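Local coordinates for protein hemolysin (Enterococcus faecalis, PDB 2R2Z) that may bind flavin adenine dinucleotide and also binds zinc ions, this chain being a transporter-associated domain from a CBS-domain membrane protein of the UPF0053 family, at residues G22-I26 with D27-E31. Sequence-based numbering, arbitrary orientation.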
ATOM      1  N   GLY A  22       5.999   3.496   0.300  1.00  9.45           N
ATOM      2  CA  GLY A  22       6.106   2.553  -0.816  1.00  9.16           C
ATOM      3  C   GLY A  22       7.284   1.595  -0.692  1.00  8.77           C
ATOM      4  O   GLY A  22       7.215   0.446  -1.148  1.00  9.13           O
ATOM      5  N   ARG A  23       8.380   2.069  -0.093  1.00  9.57           N
ATOM      6  CA  ARG A  23       9.565   1.229   0.049  1.00 10.83           C
ATOM      7  C   ARG A  23       9.443   0.113   1.084  1.00  9.98           C
ATOM      8  O   ARG A  23      10.310  -0.759   1.138  1.00 10.94           O
ATOM      9  CB  ARG A  23      10.791   2.076   0.398  1.00 10.95           C
ATOM     10  CG  ARG A  23      10.670   2.805   1.732  1.00 12.44           C
ATOM     11  CD  ARG A  23      12.010   3.391   2.206  1.00 13.88           C
ATOM     12  NE  ARG A  23      12.668   4.221   1.197  1.00 18.76           N
ATOM     13  CZ  ARG A  23      12.415   5.503   0.977  1.00 20.29           C
ATOM     14  NH1 ARG A  23      11.483   6.135   1.679  1.00 20.46           N
ATOM     15  NH2 ARG A  23      13.096   6.149   0.035  1.00 19.61           N
HETATM   16  N   MSE A  24       8.398   0.136   1.913  1.00  9.68           N
HETATM   17  CA  MSE A  24       8.221  -0.912   2.907  1.00  9.60           C
HETATM   18  C   MSE A  24       8.105  -2.251   2.199  1.00  8.81           C
HETATM   19  O   MSE A  24       7.359  -2.389   1.229  1.00  9.02           O
HETATM   20  CB  MSE A  24       6.988  -0.643   3.752  1.00  9.28           C
HETATM   21  CG  MSE A  24       6.869  -1.591   4.926  1.00  9.93           C
HETATM   22 SE   MSE A  24       5.336  -1.161   6.071  0.70 11.07          SE
HETATM   23  CE  MSE A  24       5.907  -2.098   7.696  1.00 12.17           C
ATOM     24  N   LEU A  25       8.837  -3.243   2.683  1.00  9.09           N
ATOM     25  CA  LEU A  25       8.733  -4.566   2.097  1.00  9.00           C
ATOM     26  C   LEU A  25       7.386  -5.203   2.400  1.00  8.93           C
ATOM     27  O   LEU A  25       6.850  -5.035   3.493  1.00  9.60           O
ATOM     28  CB  LEU A  25       9.848  -5.462   2.648  1.00 10.69           C
ATOM     29  CG  LEU A  25      11.260  -5.003   2.291  1.00 11.78           C
ATOM     30  CD1 LEU A  25      12.244  -5.900   3.007  1.00 14.29           C
ATOM     31  CD2 LEU A  25      11.511  -5.055   0.798  1.00 14.53           C
ATOM     32  N   ILE A  26       6.845  -5.957   1.443  1.00  9.35           N
ATOM     33  CA  ILE A  26       5.623  -6.724   1.681  1.00  9.41           C
ATOM     34  C   ILE A  26       5.791  -7.596   2.930  1.00  9.88           C
ATOM     35  O   ILE A  26       4.895  -7.671   3.775  1.00  9.19           O
ATOM     36  CB  ILE A  26       5.265  -7.605   0.458  1.00  9.47           C
ATOM     37  CG1 ILE A  26       4.991  -6.746  -0.775  1.00 10.63           C
ATOM     38  CG2 ILE A  26       4.065  -8.501   0.772  1.00 11.31           C
ATOM     39  CD1 ILE A  26       4.988  -7.541  -2.075  1.00 11.59           C
ATOM     40  N   ASP A  27       6.933  -8.272   3.049  1.00  9.66           N
ATOM     41  CA  ASP A  27       7.152  -9.131   4.210  1.00 11.13           C
ATOM     42  C   ASP A  27       7.142  -8.342   5.534  1.00 11.28           C
ATOM     43  O   ASP A  27       6.637  -8.824   6.550  1.00 11.62           O
ATOM     44  CB  ASP A  27       8.464  -9.912   4.042  1.00 11.70           C
ATOM     45  CG  ASP A  27       8.416 -10.917   2.892  1.00 14.13           C
ATOM     46  OD1 ASP A  27       7.309 -11.333   2.484  1.00 16.18           O
ATOM     47  OD2 ASP A  27       9.507 -11.334   2.404  1.00 15.64           O
ATOM     48  N   GLU A  28       7.698  -7.134   5.518  1.00 11.46           N
ATOM     49  CA  GLU A  28       7.684  -6.230   6.679  1.00 12.56           C
ATOM     50  C   GLU A  28       6.249  -5.813   7.021  1.00 11.30           C
ATOM     51  O   GLU A  28       5.850  -5.823   8.183  1.00 11.48           O
ATOM     52  CB  GLU A  28       8.526  -4.968   6.387  1.00 13.09           C
ATOM     53  CG  GLU A  28      10.054  -5.180   6.400  1.00 15.89           C
ATOM     54  CD  GLU A  28      10.881  -3.980   5.881  1.00 15.15           C
ATOM     55  OE1 GLU A  28      10.403  -3.135   5.063  1.00 13.73           O
ATOM     56  OE2 GLU A  28      12.071  -3.914   6.287  1.00 19.61           O
ATOM     57  N   PHE A  29       5.487  -5.450   5.995  1.00  9.92           N
ATOM     58  CA  PHE A  29       4.088  -5.088   6.171  1.00  9.36           C
ATOM     59  C   PHE A  29       3.318  -6.234   6.845  1.00  8.81           C
ATOM     60  O   PHE A  29       2.585  -6.018   7.805  1.00  8.99           O
ATOM     61  CB  PHE A  29       3.482  -4.745   4.797  1.00  9.68           C
ATOM     62  CG  PHE A  29       2.035  -4.339   4.840  1.00  8.79           C
ATOM     63  CD1 PHE A  29       1.674  -2.994   4.894  1.00 10.68           C
ATOM     64  CD2 PHE A  29       1.034  -5.300   4.797  1.00  9.45           C
ATOM     65  CE1 PHE A  29       0.335  -2.620   4.922  1.00 11.79           C
ATOM     66  CE2 PHE A  29      -0.296  -4.940   4.831  1.00 10.19           C
ATOM     67  CZ  PHE A  29      -0.652  -3.595   4.895  1.00 10.69           C
ATOM     68  N   ASN A  30       3.494  -7.463   6.354  1.00  9.00           N
ATOM     69  CA  ASN A  30       2.792  -8.592   6.951  1.00  9.41           C
ATOM     70  C   ASN A  30       3.178  -8.823   8.406  1.00 10.48           C
ATOM     71  O   ASN A  30       2.331  -9.135   9.233  1.00 10.25           O
ATOM     72  CB  ASN A  30       3.056  -9.884   6.181  1.00  9.38           C
ATOM     73  CG  ASN A  30       2.337  -9.953   4.854  1.00  9.80           C
ATOM     74  OD1 ASN A  30       1.320  -9.294   4.614  1.00  9.41           O
ATOM     75  ND2 ASN A  30       2.846 -10.807   3.983  1.00 10.59           N
ATOM     76  N   GLU A  31       4.454  -8.651   8.722  1.00 11.21           N
ATOM     77  CA  GLU A  31       4.916  -8.812  10.101  1.00 13.51           C
ATOM     78  C   GLU A  31       4.289  -7.754  11.021  1.00 12.28           C
ATOM     79  O   GLU A  31       3.796  -8.059  12.109  1.00 13.39           O
ATOM     80  CB  GLU A  31       6.446  -8.737  10.162  1.00 13.99           C
ATOM     81  CG  GLU A  31       7.030  -9.019  11.546  1.00 17.23           C
ATOM     82  CD  GLU A  31       8.532  -9.246  11.532  1.00 17.84           C
ATOM     83  OE1 GLU A  31       8.988 -10.220  10.894  0.30 20.06           O
ATOM     84  OE2 GLU A  31       9.264  -8.465  12.177  0.30 19.53           O
TER
HETATM   85  O   HOH W   1      11.920  -1.454   3.476  1.00 19.88           O
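Leu25 O receives Phe29 N (2.9 Å) and Ile26 O receives Asn30 N (2.9 Å), the first i to i+4 bonds of a helix that opens straight after the N-cap residue Leu25, whose extended backbone turns the chain into it. Glu28 reaches back over the helix start. Its CG stands beside the backbone N and anti to the carbonyl carbon (chi1 -74°), which turns the side chain back toward Leu25, and the extended chain beyond CG supplies the reach to the N-H of that residue; N to OE1 is 2.9 Å, nearly straight at 166°, with the donor on the anti side of the carboxylate and 30° out of its plane. A side chain three residues on thus bonds the backbone of the N-cap residue, the reciprocal half of a capping box, though here the cap itself is a leucine. OE1 also accepts a bond from a water (2.8 Å) that is shared with Arg23 O, so two donors grip one oxygen and tie the loop to the turn. Leu25 lies across the Glu28 chain, CB 3.4 Å from OE1 and CD1 3.7 Å from CD, its methyl group packing on the carboxylate carbon. Selenomethionine Met24 is buried: SE lies 4.2 Å from Phe29 CB, near the ring plane at its edge, and CE rests by Glu28 O. Asn30 lies alongside Ile26, its amide bonded to Thr35 and Leu37 beyond the helix. Residues 22-26 link strand 17-21 to helix 26-33: Gly22 bonds through its backbone to Leu83 of strand 81-89, while Ile26 and Phe29 pack on Met45 of helix 45-53.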